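Local coordinates for protein ribokinase (Arabidopsis thaliana, PDB 6ILS) that catalyses the ATP- and magnesium-dependent phosphorylation of D-ribose at O-5, yielding ribose 5-phosphate for nucleotide, histidine and tryptophan synthesis or the pentose phosphate pathway, at residues Gly230-Ile235 against Pro240-Ile245; Glu205-Ala210 against Val222-Gly227; Ile185-Glu190 against Thr260-Phe265; Ala282-Ser287 against Lys307-Ser312. One frame throughout, in Å; residues are numbered along the deposited sequence.

Contact 1 of 4, residues Gly230-Ile235 against Pro240-Ile245; sequences GSALFI and PIQQSI. With ATP (adenosine-5'-triphosphate), chain E.
S231 and Q243 form a hydrogen-bonded pair of the antiparallel hairpin made by strands 231-235 and 241-243, the outer end of the large sheet of this PfkB kinase. Q243 N gives S231 O a nearly straight bond (171°) of 2.9 Å, and S231 N returns one of 2.8 Å to Q243 O. L233 and I241 repeat the exchange, with L233 N to I241 O at 2.9 Å; A232 and Q242 between them are the non-hydrogen-bonded pair.

A water adds a second donor to Q243 O and also bonds S231 OG at 2.7 Å. The hydroxyl sits between its own backbone N and carbonyl carbon (chi1 66°), which brings it alongside Q243 CB. CA-H...O contacts run beside these bonds, among them G230 CA to Q243 O at 3.2 Å.

Apolar contact gathers at the other end, where CB and CG of P240 lie obliquely against the CD2-CE2 side of F234, CG to CD2 3.6 Å. Past the strand, I245 CG2 lies 3.7 Å from ATP O2'.

The pairing thus rests on four main-chain bonds, with side-chain contact secondary, and the chain running on from it brings I245 to the nucleotide.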
# COMPACT_ATOMS: atom_id res chain seq x y z
N GLY B 230 -28.56 -2.36 -16.62
CA GLY B 230 -29.32 -1.77 -15.54
C GLY B 230 -29.50 -2.64 -14.31
O GLY B 230 -28.53 -3.13 -13.72
N SER B 231 -30.74 -2.82 -13.90
CA SER B 231 -31.02 -3.52 -12.67
C SER B 231 -32.45 -4.04 -12.67
O SER B 231 -33.26 -3.67 -13.52
CB SER B 231 -30.80 -2.60 -11.47
OG SER B 231 -31.74 -1.53 -11.48
N ALA B 232 -32.77 -4.88 -11.70
CA ALA B 232 -34.15 -5.30 -11.53
C ALA B 232 -34.38 -5.72 -10.09
O ALA B 232 -33.47 -6.23 -9.43
CB ALA B 232 -34.50 -6.45 -12.50
N LEU B 233 -35.58 -5.45 -9.60
CA LEU B 233 -35.98 -5.80 -8.25
C LEU B 233 -37.06 -6.87 -8.33
O LEU B 233 -38.17 -6.61 -8.83
CB LEU B 233 -36.49 -4.60 -7.47
CG LEU B 233 -36.96 -4.88 -6.04
CD1 LEU B 233 -35.80 -5.33 -5.15
CD2 LEU B 233 -37.63 -3.65 -5.45
N PHE B 234 -36.73 -8.06 -7.84
CA PHE B 234 -37.70 -9.16 -7.76
C PHE B 234 -38.21 -9.27 -6.34
O PHE B 234 -37.43 -9.37 -5.40
CB PHE B 234 -37.07 -10.49 -8.17
CG PHE B 234 -36.56 -10.54 -9.58
CD1 PHE B 234 -35.33 -9.97 -9.91
CD2 PHE B 234 -37.28 -11.17 -10.57
CE1 PHE B 234 -34.85 -10.03 -11.20
CE2 PHE B 234 -36.81 -11.22 -11.87
CZ PHE B 234 -35.60 -10.66 -12.18
N ILE B 235 -39.53 -9.28 -6.19
CA ILE B 235 -40.16 -9.51 -4.90
C ILE B 235 -41.07 -10.72 -5.04
O ILE B 235 -41.88 -10.78 -5.97
CB ILE B 235 -40.95 -8.29 -4.44
CG1 ILE B 235 -40.03 -7.07 -4.35
CG2 ILE B 235 -41.63 -8.57 -3.11
CD1 ILE B 235 -40.75 -5.80 -3.99
N PRO B 240 -41.71 -8.42 -11.34
CA PRO B 240 -40.39 -7.79 -11.26
C PRO B 240 -40.42 -6.36 -11.80
O PRO B 240 -41.20 -6.06 -12.70
CB PRO B 240 -39.51 -8.68 -12.16
CG PRO B 240 -40.23 -9.99 -12.22
CD PRO B 240 -41.69 -9.63 -12.18
N ILE B 241 -39.59 -5.50 -11.23
CA ILE B 241 -39.43 -4.13 -11.72
C ILE B 241 -38.08 -4.01 -12.40
O ILE B 241 -37.07 -4.40 -11.82
CB ILE B 241 -39.53 -3.11 -10.57
CG1 ILE B 241 -40.84 -3.31 -9.82
CG2 ILE B 241 -39.44 -1.68 -11.10
CD1 ILE B 241 -40.86 -2.64 -8.50
N GLN B 242 -38.05 -3.51 -13.63
CA GLN B 242 -36.78 -3.36 -14.31
C GLN B 242 -36.43 -1.88 -14.45
O GLN B 242 -37.31 -1.04 -14.62
CB GLN B 242 -36.82 -4.02 -15.68
CG GLN B 242 -37.06 -5.53 -15.62
CD GLN B 242 -37.15 -6.16 -17.00
OE1 GLN B 242 -38.22 -6.61 -17.42
NE2 GLN B 242 -36.03 -6.21 -17.71
N GLN B 243 -35.14 -1.58 -14.35
CA GLN B 243 -34.63 -0.21 -14.49
C GLN B 243 -33.38 -0.25 -15.35
O GLN B 243 -32.41 -0.93 -15.02
CB GLN B 243 -34.34 0.40 -13.11
CG GLN B 243 -33.66 1.79 -13.15
CD GLN B 243 -34.50 2.85 -13.84
OE1 GLN B 243 -35.64 3.10 -13.45
NE2 GLN B 243 -33.94 3.48 -14.87
N SER B 244 -33.39 0.46 -16.48
CA SER B 244 -32.22 0.44 -17.34
C SER B 244 -31.17 1.38 -16.74
O SER B 244 -31.46 2.07 -15.78
CB SER B 244 -32.59 0.86 -18.77
OG SER B 244 -33.17 2.15 -18.73
N ILE B 245 -29.95 1.40 -17.28
CA ILE B 245 -28.99 2.36 -16.76
C ILE B 245 -29.48 3.76 -17.06
O ILE B 245 -30.21 3.97 -18.04
CB ILE B 245 -27.57 2.21 -17.36
CG1 ILE B 245 -27.61 2.36 -18.89
CG2 ILE B 245 -26.93 0.92 -16.93
CD1 ILE B 245 -26.24 2.58 -19.47
PG ATP E . -21.23 -4.86 -9.22
O1G ATP E . -21.87 -5.35 -7.98
O2G ATP E . -20.19 -3.80 -8.91
O3G ATP E . -20.52 -5.97 -9.94
PB ATP E . -22.48 -4.44 -11.71
O1B ATP E . -23.70 -3.79 -12.19
O2B ATP E . -22.57 -5.85 -12.10
O3B ATP E . -22.42 -4.29 -10.13
PA ATP E . -20.76 -2.60 -13.15
O1A ATP E . -20.91 -2.93 -14.63
O2A ATP E . -19.35 -2.14 -12.86
O3A ATP E . -21.08 -3.88 -12.28
O5' ATP E . -21.74 -1.43 -12.78
C5' ATP E . -21.88 -1.01 -11.44
C4' ATP E . -23.10 0.01 -11.38
O4' ATP E . -22.84 1.16 -12.38
C3' ATP E . -24.14 -0.58 -11.78
O3' ATP E . -25.28 -0.13 -11.02
C2' ATP E . -24.36 -0.16 -13.37
O2' ATP E . -25.78 -0.34 -13.66
C1' ATP E . -23.93 1.03 -13.47
N9 ATP E . -23.22 1.21 -14.75
C8 ATP E . -22.28 0.56 -15.50
N7 ATP E . -22.06 1.30 -16.62
C5 ATP E . -22.86 2.42 -16.55
C6 ATP E . -23.03 3.49 -17.42
N6 ATP E . -22.38 3.72 -18.68
N1 ATP E . -23.90 4.45 -17.11
C2 ATP E . -24.61 4.40 -15.93
N3 ATP E . -24.45 3.36 -15.07
C4 ATP E . -23.57 2.36 -15.40
O HOH W 1 -30.41 0.28 -13.05

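Contact 2 of 4, residues Glu205-Ala210 against Val222-Gly227; sequences EQISQA and VLVKLG. With ATP (adenosine-5'-triphosphate), chain E.
I207 points from helix 204-216 toward strand 221-225 and the turn that follows, and L226 points back to meet it. The pair belongs to the alpha/beta fold of the ribokinase family: helix 204-216 lies in the connection between the neighbouring parallel strands 185-187 and 221-225, and here it lies back against the second of them.

The two side chains approach on a slant, methyl against methyl, with I207 CD1 3.6 Å from L226 CD2. I207 reaches that far because CG1 lies beside its backbone N (chi1 -69°) and the chain then runs on extended, which sends CD1 outward from the helix. Its other branch, CG2, hangs on the strand side and touches V224 CG1 more loosely, at 4.4 Å. I207 therefore straddles the strand end, one arm over V224 and the other against L226. All three residues are buried. F234 of the next strand and L193 of helix 190-197 also press on I207, while E190 lies against L226.

On the strand, K225 turns to the side opposite V224, toward the nucleotide. Its NZ is held by a salt bridge to D167 and by hydrogen bonds to S187 O and T262 OG1, a grip that probably fixes the ammonium close to the phosphates; CE passes 3.5 Å from ATP O1G. Just beyond, the backbone of G227 takes hold of the ligand at two points: its N donates to ATP O1B at 3.0 Å, and its O accepts from ATP O2' at 2.9 Å.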
# COMPACT_ATOMS: atom_id res chain seq x y z
N GLU B 205 -34.91 -14.31 -18.80
CA GLU B 205 -35.62 -15.52 -18.38
C GLU B 205 -34.75 -16.33 -17.42
O GLU B 205 -35.21 -16.75 -16.37
CB GLU B 205 -36.00 -16.38 -19.58
CG GLU B 205 -36.66 -17.70 -19.20
CD GLU B 205 -38.02 -17.51 -18.56
OE1 GLU B 205 -38.64 -16.43 -18.74
OE2 GLU B 205 -38.48 -18.46 -17.87
N GLN B 206 -33.49 -16.55 -17.80
CA GLN B 206 -32.54 -17.27 -16.95
C GLN B 206 -32.35 -16.57 -15.59
O GLN B 206 -32.35 -17.22 -14.54
CB GLN B 206 -31.19 -17.41 -17.66
CG GLN B 206 -31.20 -18.45 -18.77
CD GLN B 206 -29.89 -18.56 -19.52
OE1 GLN B 206 -29.05 -17.65 -19.48
NE2 GLN B 206 -29.70 -19.68 -20.21
N ILE B 207 -32.22 -15.26 -15.63
CA ILE B 207 -32.06 -14.49 -14.39
C ILE B 207 -33.28 -14.67 -13.50
O ILE B 207 -33.16 -14.91 -12.32
CB ILE B 207 -31.82 -13.00 -14.69
CG1 ILE B 207 -30.44 -12.82 -15.33
CG2 ILE B 207 -31.97 -12.16 -13.44
CD1 ILE B 207 -30.20 -11.44 -15.95
N SER B 208 -34.48 -14.59 -14.09
CA SER B 208 -35.71 -14.76 -13.32
C SER B 208 -35.79 -16.13 -12.67
O SER B 208 -36.30 -16.27 -11.55
CB SER B 208 -36.93 -14.54 -14.23
OG SER B 208 -36.83 -13.27 -14.85
N GLN B 209 -35.30 -17.14 -13.37
CA GLN B 209 -35.30 -18.49 -12.82
C GLN B 209 -34.19 -18.67 -11.79
O GLN B 209 -34.34 -19.43 -10.82
CB GLN B 209 -35.18 -19.52 -13.94
CG GLN B 209 -36.46 -19.62 -14.78
CD GLN B 209 -37.71 -19.53 -13.92
OE1 GLN B 209 -38.03 -20.45 -13.15
NE2 GLN B 209 -38.43 -18.42 -14.04
N ALA B 210 -33.07 -17.98 -11.98
CA ALA B 210 -32.03 -18.00 -10.95
C ALA B 210 -32.58 -17.35 -9.68
O ALA B 210 -32.32 -17.83 -8.57
CB ALA B 210 -30.77 -17.29 -11.44
N VAL B 222 -34.90 -9.81 -4.18
CA VAL B 222 -33.60 -9.86 -4.80
C VAL B 222 -33.44 -8.63 -5.69
O VAL B 222 -34.26 -8.38 -6.57
CB VAL B 222 -33.39 -11.15 -5.60
CG1 VAL B 222 -31.98 -11.23 -6.16
CG2 VAL B 222 -33.70 -12.40 -4.71
N LEU B 223 -32.39 -7.87 -5.42
CA LEU B 223 -32.03 -6.66 -6.17
C LEU B 223 -30.86 -7.01 -7.09
O LEU B 223 -29.71 -7.03 -6.67
CB LEU B 223 -31.65 -5.53 -5.19
CG LEU B 223 -31.17 -4.20 -5.79
CD1 LEU B 223 -32.32 -3.58 -6.55
CD2 LEU B 223 -30.69 -3.26 -4.67
N VAL B 224 -31.15 -7.34 -8.34
CA VAL B 224 -30.09 -7.80 -9.23
C VAL B 224 -29.46 -6.66 -10.03
O VAL B 224 -30.16 -5.90 -10.70
CB VAL B 224 -30.61 -8.86 -10.22
CG1 VAL B 224 -29.45 -9.46 -10.99
CG2 VAL B 224 -31.38 -9.95 -9.48
N LYS B 225 -28.14 -6.53 -9.92
CA LYS B 225 -27.38 -5.54 -10.68
C LYS B 225 -26.94 -6.13 -12.01
O LYS B 225 -26.32 -7.19 -12.06
CB LYS B 225 -26.18 -5.05 -9.85
CG LYS B 225 -26.62 -4.33 -8.56
CD LYS B 225 -25.50 -4.20 -7.50
CE LYS B 225 -25.19 -5.56 -6.86
NZ LYS B 225 -24.83 -5.45 -5.40
N LEU B 226 -27.27 -5.45 -13.11
CA LEU B 226 -27.09 -6.03 -14.43
C LEU B 226 -26.11 -5.23 -15.31
O LEU B 226 -26.19 -5.28 -16.53
CB LEU B 226 -28.44 -6.15 -15.14
CG LEU B 226 -29.49 -6.95 -14.38
CD1 LEU B 226 -30.86 -6.77 -14.99
CD2 LEU B 226 -29.09 -8.40 -14.34
N GLY B 227 -25.21 -4.50 -14.66
CA GLY B 227 -24.19 -3.74 -15.37
C GLY B 227 -24.79 -2.76 -16.36
O GLY B 227 -25.66 -1.99 -16.00
PG ATP E . -21.23 -4.86 -9.22
O1G ATP E . -21.87 -5.35 -7.98
O2G ATP E . -20.19 -3.80 -8.91
O3G ATP E . -20.52 -5.97 -9.94
PB ATP E . -22.48 -4.44 -11.71
O1B ATP E . -23.70 -3.79 -12.19
O2B ATP E . -22.57 -5.85 -12.10
O3B ATP E . -22.42 -4.29 -10.13
PA ATP E . -20.76 -2.60 -13.15
O1A ATP E . -20.91 -2.93 -14.63
O2A ATP E . -19.35 -2.14 -12.86
O3A ATP E . -21.08 -3.88 -12.28
O5' ATP E . -21.74 -1.43 -12.78
C5' ATP E . -21.88 -1.01 -11.44
C4' ATP E . -23.10 0.01 -11.38
O4' ATP E . -22.84 1.16 -12.38
C3' ATP E . -24.14 -0.58 -11.78
O3' ATP E . -25.28 -0.13 -11.02
C2' ATP E . -24.36 -0.16 -13.37
O2' ATP E . -25.78 -0.34 -13.66
C1' ATP E . -23.93 1.03 -13.47
N9 ATP E . -23.22 1.21 -14.75
C8 ATP E . -22.28 0.56 -15.50
N7 ATP E . -22.06 1.30 -16.62
C5 ATP E . -22.86 2.42 -16.55
C6 ATP E . -23.03 3.49 -17.42
N6 ATP E . -22.38 3.72 -18.68
N1 ATP E . -23.90 4.45 -17.11
C2 ATP E . -24.61 4.40 -15.93
N3 ATP E . -24.45 3.36 -15.07
C4 ATP E . -23.57 2.36 -15.40

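Contact 3 of 4, residues Ile185-Glu190 against Thr260-Phe265; sequences ILSPNE and TFTAAF. With ATP (adenosine-5'-triphosphate), chain E.
The ring of F265 takes I185 at its edge: CD1 of the isoleucine lies near the ring plane, 4.1 Å from F265 CE1, and the two side chains slant across one another. I185 presents that methyl because CG1 sits beside its backbone N (chi1 -59°) and CD1 extends beyond it. One helical turn earlier, the ring of F261 has ATP O3' in an oblique position, 3.4 Å from CD2. L223 packs on both phenyl groups.

Between the aromatic contact and the nucleotide, S187 and T262 face each other with their hydroxyls 3.9 Å apart, OG to OG1, each engaged elsewhere. S187 OG bonds to L223 O; T262 OG1 bonds to G258 O, one turn back in its own helix.

Helix 257-270 lies here across the central sheet of the ribokinase-type alpha/beta fold, buried over strand 185-187. G258 and D259 lie in the first turn of the helix; D259 lines the ribose pocket and is the predicted proton acceptor.

At the end of the strand the chain passes through P188 to N189, the N-cap of helix 190-197. Its amide is divided between two tasks: OD1 caps E192 N, while ND2 donates to ATP O3G at 2.8 Å with a fairly straight N-H...O angle of 161°.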
# COMPACT_ATOMS: atom_id res chain seq x y z
N ILE B 185 -33.19 -8.51 1.80
CA ILE B 185 -32.91 -8.29 0.39
C ILE B 185 -31.52 -8.80 0.06
O ILE B 185 -30.55 -8.43 0.72
CB ILE B 185 -33.00 -6.79 0.02
CG1 ILE B 185 -34.40 -6.26 0.34
CG2 ILE B 185 -32.63 -6.59 -1.44
CD1 ILE B 185 -34.57 -4.77 0.12
N LEU B 186 -31.43 -9.65 -0.96
CA LEU B 186 -30.16 -10.12 -1.47
C LEU B 186 -29.81 -9.28 -2.69
O LEU B 186 -30.66 -9.06 -3.56
CB LEU B 186 -30.25 -11.61 -1.84
CG LEU B 186 -28.94 -12.27 -2.27
CD1 LEU B 186 -28.01 -12.43 -1.07
CD2 LEU B 186 -29.19 -13.64 -2.93
N SER B 187 -28.57 -8.79 -2.78
CA SER B 187 -28.20 -7.99 -3.95
C SER B 187 -26.95 -8.50 -4.66
O SER B 187 -25.83 -8.08 -4.36
CB SER B 187 -28.04 -6.51 -3.56
OG SER B 187 -27.94 -5.67 -4.72
N PRO B 188 -27.13 -9.41 -5.63
CA PRO B 188 -26.05 -9.93 -6.46
C PRO B 188 -25.99 -9.25 -7.82
O PRO B 188 -27.01 -8.74 -8.28
CB PRO B 188 -26.45 -11.38 -6.66
CG PRO B 188 -27.94 -11.29 -6.80
CD PRO B 188 -28.38 -10.17 -5.85
N ASN B 189 -24.82 -9.27 -8.45
CA ASN B 189 -24.77 -9.00 -9.87
C ASN B 189 -25.05 -10.30 -10.62
O ASN B 189 -25.37 -11.32 -10.00
CB ASN B 189 -23.43 -8.37 -10.30
CG ASN B 189 -22.23 -9.27 -10.05
OD1 ASN B 189 -22.35 -10.49 -9.90
ND2 ASN B 189 -21.05 -8.67 -10.02
N GLU B 190 -24.93 -10.25 -11.94
CA GLU B 190 -25.20 -11.42 -12.79
C GLU B 190 -24.30 -12.60 -12.46
O GLU B 190 -24.75 -13.74 -12.35
CB GLU B 190 -25.02 -11.05 -14.27
CG GLU B 190 -26.01 -10.01 -14.76
CD GLU B 190 -25.79 -9.63 -16.21
OE1 GLU B 190 -26.09 -10.46 -17.10
OE2 GLU B 190 -25.33 -8.49 -16.46
N THR B 260 -22.28 2.04 -4.73
CA THR B 260 -23.10 3.24 -4.79
C THR B 260 -24.55 2.86 -5.07
O THR B 260 -25.49 3.35 -4.42
CB THR B 260 -22.59 4.19 -5.88
OG1 THR B 260 -21.26 4.63 -5.52
CG2 THR B 260 -23.50 5.38 -6.03
N PHE B 261 -24.73 1.97 -6.05
CA PHE B 261 -26.07 1.53 -6.43
C PHE B 261 -26.81 0.97 -5.22
O PHE B 261 -27.95 1.34 -4.91
CB PHE B 261 -26.02 0.49 -7.55
CG PHE B 261 -27.39 0.09 -8.06
CD1 PHE B 261 -28.11 -0.93 -7.45
CD2 PHE B 261 -27.96 0.77 -9.12
CE1 PHE B 261 -29.39 -1.27 -7.91
CE2 PHE B 261 -29.23 0.43 -9.59
CZ PHE B 261 -29.95 -0.59 -8.96
N THR B 262 -26.14 0.06 -4.51
CA THR B 262 -26.77 -0.65 -3.40
C THR B 262 -27.05 0.29 -2.23
O THR B 262 -28.14 0.29 -1.67
CB THR B 262 -25.89 -1.84 -2.93
OG1 THR B 262 -25.57 -2.66 -4.05
CG2 THR B 262 -26.63 -2.66 -1.90
N ALA B 263 -26.09 1.14 -1.89
CA ALA B 263 -26.33 2.09 -0.80
C ALA B 263 -27.39 3.15 -1.13
O ALA B 263 -28.16 3.55 -0.25
CB ALA B 263 -25.00 2.77 -0.39
N ALA B 264 -27.44 3.60 -2.38
CA ALA B 264 -28.41 4.63 -2.78
C ALA B 264 -29.82 4.03 -2.77
O ALA B 264 -30.79 4.67 -2.36
CB ALA B 264 -28.07 5.20 -4.18
N PHE B 265 -29.92 2.79 -3.21
CA PHE B 265 -31.18 2.06 -3.12
C PHE B 265 -31.64 2.01 -1.65
O PHE B 265 -32.80 2.28 -1.35
CB PHE B 265 -31.03 0.65 -3.70
CG PHE B 265 -32.29 -0.17 -3.62
CD1 PHE B 265 -32.62 -0.87 -2.47
CD2 PHE B 265 -33.13 -0.25 -4.72
CE1 PHE B 265 -33.79 -1.62 -2.40
CE2 PHE B 265 -34.30 -1.01 -4.65
CZ PHE B 265 -34.62 -1.69 -3.50
PG ATP E . -21.23 -4.86 -9.22
O1G ATP E . -21.87 -5.35 -7.98
O2G ATP E . -20.19 -3.80 -8.91
O3G ATP E . -20.52 -5.97 -9.94
PB ATP E . -22.48 -4.44 -11.71
O1B ATP E . -23.70 -3.79 -12.19
O2B ATP E . -22.57 -5.85 -12.10
O3B ATP E . -22.42 -4.29 -10.13
PA ATP E . -20.76 -2.60 -13.15
O1A ATP E . -20.91 -2.93 -14.63
O2A ATP E . -19.35 -2.14 -12.86
O3A ATP E . -21.08 -3.88 -12.28
O5' ATP E . -21.74 -1.43 -12.78
C5' ATP E . -21.88 -1.01 -11.44
C4' ATP E . -23.10 0.01 -11.38
O4' ATP E . -22.84 1.16 -12.38
C3' ATP E . -24.14 -0.58 -11.78
O3' ATP E . -25.28 -0.13 -11.02
C2' ATP E . -24.36 -0.16 -13.37
O2' ATP E . -25.78 -0.34 -13.66
C1' ATP E . -23.93 1.03 -13.47
N9 ATP E . -23.22 1.21 -14.75
C8 ATP E . -22.28 0.56 -15.50
N7 ATP E . -22.06 1.30 -16.62
C5 ATP E . -22.86 2.42 -16.55
C6 ATP E . -23.03 3.49 -17.42
N6 ATP E . -22.38 3.72 -18.68
N1 ATP E . -23.90 4.45 -17.11
C2 ATP E . -24.61 4.40 -15.93
N3 ATP E . -24.45 3.36 -15.07
C4 ATP E . -23.57 2.36 -15.40

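Contact 4 of 4, residues Ala282-Ser287 against Lys307-Ser312; sequences AAAAAS and KLLKFS. With ATP (adenosine-5'-triphosphate), chain E.
S287 OG is hydrogen-bonded to I246 O, in a loop outside both segments, while CB of the same serine rests 3.8 Å from L308 CD2. This is a helix-helix packing: the C-terminal helix 302-312 crosses helix 275-289 steeply, the two segment axes passing 9.5 Å apart at 110°.

Small residues of helix 275-289 meet two leucines of the C-terminal helix. A284 offers its methyl to L309, whose CD2 lies 3.7 Å from CB, and its carbonyl oxygen to L308, whose CD2 comes within 3.6 Å of O. The same L308 methyl therefore bridges one turn of the helix, resting over A284 O and S287 CB together. It gets there because CG stands opposite the backbone N (chi1 -174°), carrying the branched end out toward the other helix. L309 instead has CG beside its N, and its CD2 bends in from the flank. The two leucines thus come at A284 from different directions. V305, one turn earlier on the C-terminal helix, also packs on A284, and the carbonyl of L309 accepts from R280 NH2, a polar tie between the two helices.

Helix 275-289 also lines the nucleotide pocket: A286 CB lies 3.6 Å from ATP O3', and S287, between L308 and the adenine, has its CA 3.6 Å from ATP C2.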
# COMPACT_ATOMS: atom_id res chain seq x y z
N ALA B 282 -31.17 4.82 -7.31
CA ALA B 282 -29.93 4.03 -7.33
C ALA B 282 -29.22 4.10 -8.67
O ALA B 282 -28.00 4.25 -8.73
CB ALA B 282 -30.24 2.54 -6.95
N ALA B 283 -29.98 3.99 -9.76
CA ALA B 283 -29.40 4.04 -11.10
C ALA B 283 -28.74 5.39 -11.37
O ALA B 283 -27.67 5.46 -11.96
CB ALA B 283 -30.46 3.75 -12.14
N ALA B 284 -29.39 6.46 -10.92
CA ALA B 284 -28.85 7.80 -11.10
C ALA B 284 -27.56 7.96 -10.31
O ALA B 284 -26.59 8.52 -10.80
CB ALA B 284 -29.87 8.86 -10.68
N ALA B 285 -27.53 7.42 -9.10
CA ALA B 285 -26.34 7.61 -8.26
C ALA B 285 -25.18 6.83 -8.84
O ALA B 285 -24.06 7.34 -8.88
CB ALA B 285 -26.61 7.20 -6.82
N ALA B 286 -25.42 5.59 -9.29
CA ALA B 286 -24.36 4.80 -9.93
C ALA B 286 -23.87 5.47 -11.23
O ALA B 286 -22.69 5.40 -11.55
CB ALA B 286 -24.85 3.38 -10.23
N SER B 287 -24.78 6.07 -11.98
CA SER B 287 -24.41 6.82 -13.21
C SER B 287 -23.38 7.90 -12.92
O SER B 287 -22.38 8.04 -13.64
CB SER B 287 -25.65 7.46 -13.84
OG SER B 287 -25.34 7.96 -15.13
N LYS B 307 -30.96 15.92 -9.41
CA LYS B 307 -30.92 16.71 -10.66
C LYS B 307 -30.86 15.75 -11.84
O LYS B 307 -31.55 15.96 -12.78
CB LYS B 307 -29.75 17.68 -10.67
CG LYS B 307 -29.76 18.72 -11.78
CD LYS B 307 -28.50 19.54 -11.86
CE LYS B 307 -28.57 20.72 -12.81
NZ LYS B 307 -27.26 21.02 -13.44
N LEU B 308 -30.05 14.70 -11.74
CA LEU B 308 -29.98 13.77 -12.86
C LEU B 308 -31.33 13.11 -13.06
O LEU B 308 -31.77 12.90 -14.19
CB LEU B 308 -28.88 12.72 -12.64
CG LEU B 308 -28.58 11.75 -13.78
CD1 LEU B 308 -28.26 12.48 -15.13
CD2 LEU B 308 -27.42 10.84 -13.39
N LEU B 309 -32.02 12.80 -11.97
CA LEU B 309 -33.36 12.21 -12.05
C LEU B 309 -34.37 13.12 -12.71
O LEU B 309 -35.21 12.67 -13.49
CB LEU B 309 -33.87 11.85 -10.65
CG LEU B 309 -33.22 10.63 -10.02
CD1 LEU B 309 -33.71 10.45 -8.57
CD2 LEU B 309 -33.55 9.41 -10.83
N LYS B 310 -34.31 14.39 -12.37
CA LYS B 310 -35.20 15.37 -12.95
C LYS B 310 -35.06 15.39 -14.46
O LYS B 310 -36.05 15.42 -15.18
CB LYS B 310 -34.91 16.76 -12.38
CG LYS B 310 -35.91 17.82 -12.77
CD LYS B 310 -35.56 19.17 -12.16
CE LYS B 310 -36.49 20.25 -12.68
NZ LYS B 310 -36.11 21.59 -12.16
N PHE B 311 -33.81 15.35 -14.93
CA PHE B 311 -33.54 15.63 -16.35
C PHE B 311 -33.32 14.41 -17.24
O PHE B 311 -33.12 14.55 -18.45
CB PHE B 311 -32.35 16.59 -16.45
CG PHE B 311 -32.67 17.96 -15.93
CD1 PHE B 311 -33.83 18.61 -16.34
CD2 PHE B 311 -31.86 18.58 -15.00
CE1 PHE B 311 -34.16 19.87 -15.85
CE2 PHE B 311 -32.18 19.85 -14.50
CZ PHE B 311 -33.33 20.49 -14.93
N SER B 312 -33.43 13.21 -16.66
CA SER B 312 -33.15 11.97 -17.39
C SER B 312 -34.35 11.07 -17.68
O SER B 312 -34.35 10.37 -18.71
CB SER B 312 -32.12 11.13 -16.63
OG SER B 312 -30.81 11.62 -16.86
PG ATP E . -21.23 -4.86 -9.22
O1G ATP E . -21.87 -5.35 -7.98
O2G ATP E . -20.19 -3.80 -8.91
O3G ATP E . -20.52 -5.97 -9.94
PB ATP E . -22.48 -4.44 -11.71
O1B ATP E . -23.70 -3.79 -12.19
O2B ATP E . -22.57 -5.85 -12.10
O3B ATP E . -22.42 -4.29 -10.13
PA ATP E . -20.76 -2.60 -13.15
O1A ATP E . -20.91 -2.93 -14.63
O2A ATP E . -19.35 -2.14 -12.86
O3A ATP E . -21.08 -3.88 -12.28
O5' ATP E . -21.74 -1.43 -12.78
C5' ATP E . -21.88 -1.01 -11.44
C4' ATP E . -23.10 0.01 -11.38
O4' ATP E . -22.84 1.16 -12.38
C3' ATP E . -24.14 -0.58 -11.78
O3' ATP E . -25.28 -0.13 -11.02
C2' ATP E . -24.36 -0.16 -13.37
O2' ATP E . -25.78 -0.34 -13.66
C1' ATP E . -23.93 1.03 -13.47
N9 ATP E . -23.22 1.21 -14.75
C8 ATP E . -22.28 0.56 -15.50
N7 ATP E . -22.06 1.30 -16.62
C5 ATP E . -22.86 2.42 -16.55
C6 ATP E . -23.03 3.49 -17.42
N6 ATP E . -22.38 3.72 -18.68
N1 ATP E . -23.90 4.45 -17.11
C2 ATP E . -24.61 4.40 -15.93
N3 ATP E . -24.45 3.36 -15.07
C4 ATP E . -23.57 2.36 -15.40

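Contact 3 lies deepest, its centre about 7 Å from that of the chain, against 18 to 19 Å for the centres of contacts 1, 2 and 4. Even so, contact 2 is wholly buried, while 1 and 4 are partly so. Contacts 1, 2 and 3 share the large sheet, whose strands 185-187, 221-225, 231-235 and 241-243 follow side by side; A232 O to V224 N, for example, joins contacts 1 and 2. Contact 4 stands off the sheet but touches contact 3 through neighbouring helices and the hairpin of contact 1 through A283 on Q243. Chemistry follows place: the edge hairpin depends on backbone hydrogen bonds, whereas the three contacts involving helices meet mainly through side chains. All four touch ATP.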